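Local structure of prepilin-like protein (Thermus thermophilus, 6QVF) at residues Lys76-Gly79 with Asn84-Pro87; Ala27-Ser32 with Gly116-Val121; Val19-Arg24 with Val102-Arg107. The protein is a competence-associated type IV pilin that probably serves as a DNA receptor at the pilus tip during natural transformation. All blocks are in the same frame, centred on the assembly; numbering follows the deposited sequence.

Interaction 1: Lys76-Gly79 with Asn84-Pro87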
loop_
_atom_site.group_PDB
_atom_site.type_symbol
_atom_site.label_atom_id
_atom_site.label_comp_id
_atom_site.label_asym_id
_atom_site.label_seq_id
_atom_site.Cartn_x
_atom_site.Cartn_y
_atom_site.Cartn_z
ATOM N N LYS B 76 -1.071 -4.048 -30.041
ATOM C CA LYS B 76 -0.406 -5.337 -29.743
ATOM C C LYS B 76 -1.120 -6.137 -28.644
ATOM O O LYS B 76 -0.804 -7.288 -28.373
ATOM C CB LYS B 76 0.986 -5.084 -29.162
ATOM C CG LYS B 76 2.007 -4.490 -30.115
ATOM C CD LYS B 76 3.093 -5.457 -30.480
ATOM C CE LYS B 76 2.849 -6.130 -31.807
ATOM N NZ LYS B 76 2.720 -5.145 -32.901
ATOM N N GLN B 77 -2.023 -5.504 -27.912
ATOM C CA GLN B 77 -2.687 -6.204 -26.807
ATOM C C GLN B 77 -4.177 -6.107 -27.041
ATOM O O GLN B 77 -4.708 -4.996 -27.217
ATOM C CB GLN B 77 -2.446 -5.578 -25.428
ATOM C CG GLN B 77 -1.101 -5.925 -24.853
ATOM C CD GLN B 77 -1.048 -5.479 -23.420
ATOM O OE1 GLN B 77 -0.964 -4.281 -23.177
ATOM N NE2 GLN B 77 -1.019 -6.461 -22.513
ATOM N N ARG B 78 -4.817 -7.253 -27.038
ATOM C CA ARG B 78 -6.253 -7.388 -27.188
ATOM C C ARG B 78 -6.750 -6.653 -28.438
ATOM O O ARG B 78 -7.786 -6.088 -28.433
ATOM C CB ARG B 78 -6.993 -6.898 -25.934
ATOM C CG ARG B 78 -6.593 -7.641 -24.652
ATOM C CD ARG B 78 -6.950 -9.126 -24.661
ATOM N NE ARG B 78 -6.626 -9.790 -23.412
ATOM C CZ ARG B 78 -7.425 -9.846 -22.342
ATOM N NH1 ARG B 78 -8.623 -9.261 -22.358
ATOM N NH2 ARG B 78 -6.962 -10.439 -21.248
ATOM N N GLY B 79 -5.957 -6.656 -29.497
ATOM C CA GLY B 79 -6.356 -6.040 -30.764
ATOM C C GLY B 79 -6.571 -4.534 -30.667
ATOM O O GLY B 79 -7.205 -3.923 -31.537
ATOM N N ASN B 84 -12.407 -6.038 -26.532
ATOM C CA ASN B 84 -11.692 -7.281 -26.232
ATOM C C ASN B 84 -11.172 -7.269 -24.792
ATOM O O ASN B 84 -10.266 -8.011 -24.446
ATOM C CB ASN B 84 -10.543 -7.500 -27.214
ATOM C CG ASN B 84 -11.039 -7.670 -28.637
ATOM O OD1 ASN B 84 -12.155 -8.156 -28.837
ATOM N ND2 ASN B 84 -10.243 -7.234 -29.609
ATOM N N LEU B 85 -11.773 -6.428 -23.950
ATOM C CA LEU B 85 -11.633 -6.491 -22.484
ATOM C C LEU B 85 -12.894 -7.134 -21.883
ATOM O O LEU B 85 -14.046 -6.882 -22.306
ATOM C CB LEU B 85 -11.400 -5.087 -21.931
ATOM C CG LEU B 85 -10.241 -4.289 -22.492
ATOM C CD1 LEU B 85 -10.353 -2.870 -21.991
ATOM C CD2 LEU B 85 -8.903 -4.899 -22.108
ATOM N N ARG B 86 -12.685 -7.993 -20.888
ATOM C CA ARG B 86 -13.761 -8.765 -20.334
ATOM C C ARG B 86 -14.816 -7.850 -19.717
ATOM O O ARG B 86 -14.503 -6.932 -18.970
ATOM C CB ARG B 86 -13.230 -9.708 -19.258
ATOM C CG ARG B 86 -12.595 -10.963 -19.814
ATOM C CD ARG B 86 -12.055 -11.835 -18.712
ATOM N NE ARG B 86 -11.611 -13.114 -19.289
ATOM C CZ ARG B 86 -10.372 -13.419 -19.664
ATOM N NH1 ARG B 86 -9.380 -12.538 -19.562
ATOM N NH2 ARG B 86 -10.134 -14.625 -20.157
ATOM N N PRO B 87 -16.116 -8.089 -20.015
ATOM C CA PRO B 87 -17.198 -7.281 -19.466
ATOM C C PRO B 87 -17.508 -7.779 -18.053
ATOM O O PRO B 87 -17.148 -8.872 -17.696
ATOM C CB PRO B 87 -18.333 -7.561 -20.468
ATOM C CG PRO B 87 -18.122 -9.021 -20.809
ATOM C CD PRO B 87 -16.614 -9.143 -20.926
#
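Arg78 and Asn84 tie the two arms of this loop together through a reciprocal pair of hydrogen bonds, each side chain reaching for the other residue's backbone carbonyl. Asn84 ND2 donates to Arg78 O at 3.0 Å. That oxygen lies in the plane of the Asn84 amide, whereas ND2 stands well above the carbonyl plane of Arg78 and so is not aligned with a lone pair. In the return bond Arg78 NH1 reaches Asn84 O at 2.9 Å; here NH1 lies in the carbonyl plane and the oxygen at the guanidinium edge, in its plane, with an N-H...O angle of 156°. The Arg78 chain bends about CB-CG (chi2 -64°), and its aliphatic part follows Asn84 O on the way out, with Arg78 CD 3.5 Å from that oxygen. Nearer the backbone the side chains start close together, Arg78 CB lying 3.8 Å from Asn84 CB. Gly79 CA adds a looser contact, 4.2 Å from Asn84 ND2.

Farther out, the extended side chain of Arg86 brings its NH1 to 3.6 Å from Arg78 NH2, the two guanidinium planes being nearly perpendicular at 85°. The proximity of these like charges is explained by the acids around them: Asp62 forms salt bridges with NH1 of both arginines, and Asp43 takes Arg78 NE. The carboxylates probably offset the mutual repulsion and fix the rotation of the Arg78 guanidinium, which in turn presents NH1 to Asn84 O. Asp62 thus acts as a second-shell residue linking both arms.

Both segments belong to the irregular connection between helix 59-66 and strand 92-97. Gln77, Arg78 and Leu85 rest on that helix through Val61 and Phe65, while Arg86 reaches Ser57 on strand 55-58, so the loop is folded back against the elements that precede it.

Interaction 2: Ala27-Ser32 with Gly116-Val121; sequences AEVLKS and GVVTVV
Val29, in the last turn of helix 2-30, meets Val118 and Val120 of strand 117-125 and carries the whole contact from the helical side. Just before it, Glu28 turns to its own segment, where OE1 forms a salt bridge with Lys31 NZ at 3.3 Å, a weak link within the segment. Val29 itself points at the sheet and spreads its two methyls over two strand residues. Its CG1, anti to the backbone N (chi1 171°), meets Val118 CG1 at 3.9 Å, the side chains approaching tip to tip. The other methyl divides its contacts: Val29 CG2 lies 4.0 Å from Val118 CG1 and 4.1 Å from Val120 CG2, and the Val120 side chain slides past in the opposite direction. Val118 and Val120 both face the helix, whereas Thr119 between them turns away.

Phe60 from helix 59-66 touches both Val29 and Val118, and Ile106 from strand 100-108 does the same, so the valines are packed among largely apolar and aromatic side chains. Farther along, Lys31 makes a cation-pi contact with Tyr59. A long N-terminal helix packed by its C-terminal half on an antiparallel sheet is the hallmark of the type IV pilin fold.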
loop_
_atom_site.group_PDB
_atom_site.type_symbol
_atom_site.label_atom_id
_atom_site.label_comp_id
_atom_site.label_asym_id
_atom_site.label_seq_id
_atom_site.Cartn_x
_atom_site.Cartn_y
_atom_site.Cartn_z
ATOM N N ALA B 27 -5.755 -11.819 -5.908
ATOM C CA ALA B 27 -5.784 -13.091 -6.651
ATOM C C ALA B 27 -6.544 -12.945 -7.972
ATOM O O ALA B 27 -6.186 -13.565 -8.970
ATOM C CB ALA B 27 -6.376 -14.200 -5.810
ATOM N N GLU B 28 -7.591 -12.149 -7.995
ATOM C CA GLU B 28 -8.343 -11.869 -9.222
ATOM C C GLU B 28 -7.456 -11.197 -10.268
ATOM O O GLU B 28 -7.489 -11.543 -11.423
ATOM C CB GLU B 28 -9.541 -10.992 -8.924
ATOM C CG GLU B 28 -10.501 -11.719 -8.003
ATOM C CD GLU B 28 -11.882 -11.852 -8.553
ATOM O OE1 GLU B 28 -12.015 -12.646 -9.514
ATOM O OE2 GLU B 28 -12.800 -11.147 -8.042
ATOM N N VAL B 29 -6.633 -10.243 -9.852
ATOM C CA VAL B 29 -5.747 -9.545 -10.754
ATOM C C VAL B 29 -4.729 -10.528 -11.362
ATOM O O VAL B 29 -4.337 -10.356 -12.523
ATOM C CB VAL B 29 -5.051 -8.389 -10.025
ATOM C CG1 VAL B 29 -3.961 -7.768 -10.881
ATOM C CG2 VAL B 29 -6.058 -7.351 -9.592
ATOM N N LEU B 30 -4.279 -11.523 -10.567
ATOM C CA LEU B 30 -3.229 -12.448 -10.968
ATOM C C LEU B 30 -3.774 -13.694 -11.662
ATOM O O LEU B 30 -2.966 -14.530 -12.097
ATOM C CB LEU B 30 -2.371 -12.825 -9.747
ATOM C CG LEU B 30 -1.435 -11.697 -9.312
ATOM C CD1 LEU B 30 -0.970 -11.847 -7.882
ATOM C CD2 LEU B 30 -0.243 -11.618 -10.243
ATOM N N LYS B 31 -5.086 -13.792 -11.804
ATOM C CA LYS B 31 -5.739 -14.985 -12.365
ATOM C C LYS B 31 -5.414 -15.109 -13.858
ATOM O O LYS B 31 -5.387 -14.118 -14.589
ATOM C CB LYS B 31 -7.253 -14.846 -12.158
ATOM C CG LYS B 31 -8.114 -16.004 -12.623
ATOM C CD LYS B 31 -9.506 -15.916 -12.049
ATOM C CE LYS B 31 -10.298 -14.727 -12.517
ATOM N NZ LYS B 31 -11.693 -14.779 -12.028
ATOM N N SER B 32 -5.286 -16.346 -14.337
ATOM C CA SER B 32 -5.143 -16.629 -15.757
ATOM C C SER B 32 -6.073 -17.784 -16.096
ATOM O O SER B 32 -6.495 -18.545 -15.185
ATOM C CB SER B 32 -3.740 -16.916 -16.143
ATOM O OG SER B 32 -3.243 -18.103 -15.571
ATOM N N GLY B 116 2.008 -1.169 -16.788
ATOM C CA GLY B 116 2.000 -2.557 -16.335
ATOM C C GLY B 116 1.961 -2.738 -14.818
ATOM O O GLY B 116 2.466 -3.759 -14.285
ATOM N N VAL B 117 1.346 -1.776 -14.126
ATOM C CA VAL B 117 1.167 -1.838 -12.694
ATOM C C VAL B 117 -0.322 -1.744 -12.356
ATOM O O VAL B 117 -1.058 -0.831 -12.815
ATOM C CB VAL B 117 1.962 -0.726 -11.982
ATOM C CG1 VAL B 117 1.741 -0.784 -10.469
ATOM C CG2 VAL B 117 3.423 -0.760 -12.351
ATOM N N VAL B 118 -0.762 -2.654 -11.454
ATOM C CA VAL B 118 -2.071 -2.587 -10.874
ATOM C C VAL B 118 -1.928 -2.491 -9.358
ATOM O O VAL B 118 -1.133 -3.214 -8.792
ATOM C CB VAL B 118 -2.932 -3.802 -11.260
ATOM C CG1 VAL B 118 -4.171 -3.910 -10.399
ATOM C CG2 VAL B 118 -3.279 -3.780 -12.747
ATOM N N THR B 119 -2.673 -1.579 -8.731
ATOM C CA THR B 119 -2.766 -1.509 -7.277
ATOM C C THR B 119 -4.118 -2.041 -6.794
ATOM O O THR B 119 -5.197 -1.871 -7.437
ATOM C CB THR B 119 -2.488 -0.104 -6.752
ATOM O OG1 THR B 119 -3.504 0.735 -7.285
ATOM C CG2 THR B 119 -1.127 0.419 -7.151
ATOM N N VAL B 120 -4.053 -2.672 -5.612
ATOM C CA VAL B 120 -5.207 -3.140 -4.901
ATOM C C VAL B 120 -5.125 -2.521 -3.497
ATOM O O VAL B 120 -4.114 -2.671 -2.798
ATOM C CB VAL B 120 -5.290 -4.678 -4.826
ATOM C CG1 VAL B 120 -6.595 -5.138 -4.176
ATOM C CG2 VAL B 120 -5.059 -5.317 -6.192
ATOM N N VAL B 121 -6.142 -1.748 -3.137
ATOM C CA VAL B 121 -6.168 -1.021 -1.877
ATOM C C VAL B 121 -7.460 -1.314 -1.153
ATOM O O VAL B 121 -8.521 -1.207 -1.754
ATOM C CB VAL B 121 -5.940 0.476 -2.109
ATOM C CG1 VAL B 121 -5.920 1.249 -0.810
ATOM C CG2 VAL B 121 -4.650 0.670 -2.862
#

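Interaction 3: Val19-Arg24 with Val102-Arg107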
loop_
_atom_site.group_PDB
_atom_site.type_symbol
_atom_site.label_atom_id
_atom_site.label_comp_id
_atom_site.label_asym_id
_atom_site.label_seq_id
_atom_site.Cartn_x
_atom_site.Cartn_y
_atom_site.Cartn_z
ATOM N N VAL B 19 -7.096 -8.007 5.293
ATOM C CA VAL B 19 -6.201 -8.961 4.641
ATOM C C VAL B 19 -7.009 -9.881 3.715
ATOM O O VAL B 19 -6.557 -10.212 2.594
ATOM C CB VAL B 19 -5.392 -9.765 5.684
ATOM C CG1 VAL B 19 -4.764 -11.008 5.072
ATOM C CG2 VAL B 19 -4.302 -8.880 6.261
ATOM N N GLN B 20 -8.138 -10.398 4.219
ATOM C CA GLN B 20 -8.952 -11.388 3.498
ATOM C C GLN B 20 -9.395 -10.793 2.148
ATOM O O GLN B 20 -9.314 -11.419 1.083
ATOM C CB GLN B 20 -10.159 -11.751 4.369
ATOM C CG GLN B 20 -11.037 -12.820 3.776
ATOM C CD GLN B 20 -12.274 -13.099 4.601
ATOM O OE1 GLN B 20 -13.361 -13.114 4.055
ATOM N NE2 GLN B 20 -12.114 -13.329 5.905
ATOM N N VAL B 21 -9.877 -9.562 2.185
ATOM C CA VAL B 21 -10.355 -8.885 0.981
ATOM C C VAL B 21 -9.181 -8.553 0.050
ATOM O O VAL B 21 -9.249 -8.754 -1.162
ATOM C CB VAL B 21 -11.153 -7.623 1.350
ATOM C CG1 VAL B 21 -11.552 -6.841 0.106
ATOM C CG2 VAL B 21 -12.363 -7.999 2.201
ATOM N N LEU B 22 -8.070 -8.062 0.597
ATOM C CA LEU B 22 -6.903 -7.774 -0.203
ATOM C C LEU B 22 -6.407 -9.027 -0.922
ATOM O O LEU B 22 -6.079 -8.963 -2.123
ATOM C CB LEU B 22 -5.790 -7.205 0.681
ATOM C CG LEU B 22 -4.519 -6.805 -0.062
ATOM C CD1 LEU B 22 -4.794 -5.644 -0.980
ATOM C CD2 LEU B 22 -3.394 -6.466 0.908
ATOM N N GLU B 23 -6.426 -10.176 -0.234
ATOM C CA GLU B 23 -5.959 -11.452 -0.837
ATOM C C GLU B 23 -6.905 -11.836 -1.978
ATOM O O GLU B 23 -6.452 -12.239 -3.080
ATOM C CB GLU B 23 -5.943 -12.554 0.230
ATOM C CG GLU B 23 -4.765 -12.497 1.182
ATOM C CD GLU B 23 -4.770 -13.470 2.355
ATOM O OE1 GLU B 23 -5.869 -13.975 2.761
ATOM O OE2 GLU B 23 -3.652 -13.728 2.849
ATOM N N ARG B 24 -8.207 -11.720 -1.756
ATOM C CA ARG B 24 -9.163 -12.195 -2.761
ATOM C C ARG B 24 -9.103 -11.298 -4.000
ATOM O O ARG B 24 -9.075 -11.807 -5.134
ATOM C CB ARG B 24 -10.577 -12.266 -2.215
ATOM C CG ARG B 24 -10.830 -13.593 -1.510
ATOM C CD ARG B 24 -12.295 -13.899 -1.303
ATOM N NE ARG B 24 -12.923 -12.860 -0.503
ATOM C CZ ARG B 24 -12.892 -12.833 0.810
ATOM N NH1 ARG B 24 -12.344 -13.846 1.474
ATOM N NH2 ARG B 24 -13.371 -11.775 1.436
ATOM N N VAL B 102 -15.343 -3.461 4.462
ATOM C CA VAL B 102 -14.076 -3.272 3.864
ATOM C C VAL B 102 -14.280 -2.676 2.473
ATOM O O VAL B 102 -14.751 -3.371 1.560
ATOM C CB VAL B 102 -13.310 -4.603 3.761
ATOM C CG1 VAL B 102 -11.906 -4.349 3.260
ATOM C CG2 VAL B 102 -13.280 -5.346 5.113
ATOM N N ALA B 103 -13.887 -1.405 2.296
ATOM C CA ALA B 103 -13.846 -0.775 0.968
ATOM C C ALA B 103 -12.655 -1.357 0.226
ATOM O O ALA B 103 -11.590 -1.582 0.818
ATOM C CB ALA B 103 -13.711 0.700 1.089
ATOM N N TRP B 104 -12.825 -1.623 -1.067
ATOM C CA TRP B 104 -11.748 -2.209 -1.853
ATOM C C TRP B 104 -11.771 -1.616 -3.254
ATOM O O TRP B 104 -12.815 -1.210 -3.754
ATOM C CB TRP B 104 -11.835 -3.745 -1.912
ATOM C CG TRP B 104 -13.070 -4.247 -2.600
ATOM C CD1 TRP B 104 -14.236 -4.611 -2.011
ATOM C CD2 TRP B 104 -13.229 -4.516 -4.006
ATOM N NE1 TRP B 104 -15.137 -5.034 -2.946
ATOM C CE2 TRP B 104 -14.552 -5.000 -4.185
ATOM C CE3 TRP B 104 -12.404 -4.410 -5.129
ATOM C CZ2 TRP B 104 -15.048 -5.360 -5.441
ATOM C CZ3 TRP B 104 -12.915 -4.733 -6.374
ATOM C CH2 TRP B 104 -14.221 -5.199 -6.515
ATOM N N ASP B 105 -10.574 -1.508 -3.832
ATOM C CA ASP B 105 -10.435 -0.901 -5.152
ATOM C C ASP B 105 -9.243 -1.531 -5.870
ATOM O O ASP B 105 -8.145 -1.631 -5.301
ATOM C CB ASP B 105 -10.178 0.605 -4.997
ATOM C CG ASP B 105 -10.011 1.342 -6.304
ATOM O OD1 ASP B 105 -8.934 1.278 -6.878
ATOM O OD2 ASP B 105 -10.996 2.006 -6.723
ATOM N N ILE B 106 -9.474 -1.914 -7.124
ATOM C CA ILE B 106 -8.460 -2.354 -8.071
ATOM C C ILE B 106 -8.340 -1.297 -9.154
ATOM O O ILE B 106 -9.373 -0.883 -9.721
ATOM C CB ILE B 106 -8.877 -3.677 -8.727
ATOM C CG1 ILE B 106 -9.133 -4.798 -7.724
ATOM C CG2 ILE B 106 -7.873 -4.087 -9.769
ATOM C CD1 ILE B 106 -9.758 -6.058 -8.323
ATOM N N ARG B 107 -7.119 -0.866 -9.450
ATOM C CA ARG B 107 -6.945 0.026 -10.615
ATOM C C ARG B 107 -5.572 -0.089 -11.261
ATOM O O ARG B 107 -4.561 -0.376 -10.604
ATOM C CB ARG B 107 -7.228 1.482 -10.231
ATOM C CG ARG B 107 -6.358 2.040 -9.126
ATOM C CD ARG B 107 -6.745 3.482 -8.846
ATOM N NE ARG B 107 -8.106 3.551 -8.357
ATOM C CZ ARG B 107 -8.927 4.603 -8.512
ATOM N NH1 ARG B 107 -8.499 5.730 -9.074
ATOM N NH2 ARG B 107 -10.175 4.519 -8.073
#
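The helical segment 19-24 passes over strand segment 102-107 with the backbones nearest at Val21 and Val102, whose CA atoms are 7.3 Å apart. Regular i to i+4 bonding holds the helix here, Glu23 N to Val19 O measuring 2.8 Å, and alternation along the strand sends Val102 and Trp104 toward it while Ala103 turns away. Val21 CG2 packs on Val102 CG1 at 3.8 Å as the two side chains slide past each other in opposite directions. The second methyl, swung away from the backbone N by chi1 175°, is directed along the strand instead, and Val21 CG1 comes within 3.7 Å of Trp104 CB.

This is the helix-on-sheet core of the pilin fold, and the neighbouring strand 92-97 adds Glu95 against Val21. The Trp104 side chain crosses that of Val21 at about a right angle, and Val21 CG1 lies oblique to the indole ring, nearest its CB attachment; the ring also makes a cation-pi contact with Arg25.

Within the helix, Arg24 NH2 bonds to Gln20 OE1 at 2.9 Å and also forms a salt bridge with Glu95. Apart from the contact, within the strand, Arg107 grips the Asp105 carboxylate side-on, NE reaching OD1 at 2.8 Å.

Overall arrangement
Interactions 2 and 3 are successive points along one interface: both use the C-terminal half of helix 2-30, and their strands, 117-125 and 100-108, are antiparallel neighbours in the four-stranded sheet. Their centres are about 10 Å apart and they touch, Thr119 N lying 2.9 Å from Arg107 O in a probable backbone hydrogen bond. Along the chain their segments alternate, so the two closures cross in sequence order. Interaction 1 is nested inside both, in the loop leading to strand 92-97, with its centre about 16 Å from that of interaction 2 and about 24 Å from that of interaction 3. The pilin core is therefore closed by apolar helix-sheet contacts, while polar bonds shape a peripheral loop.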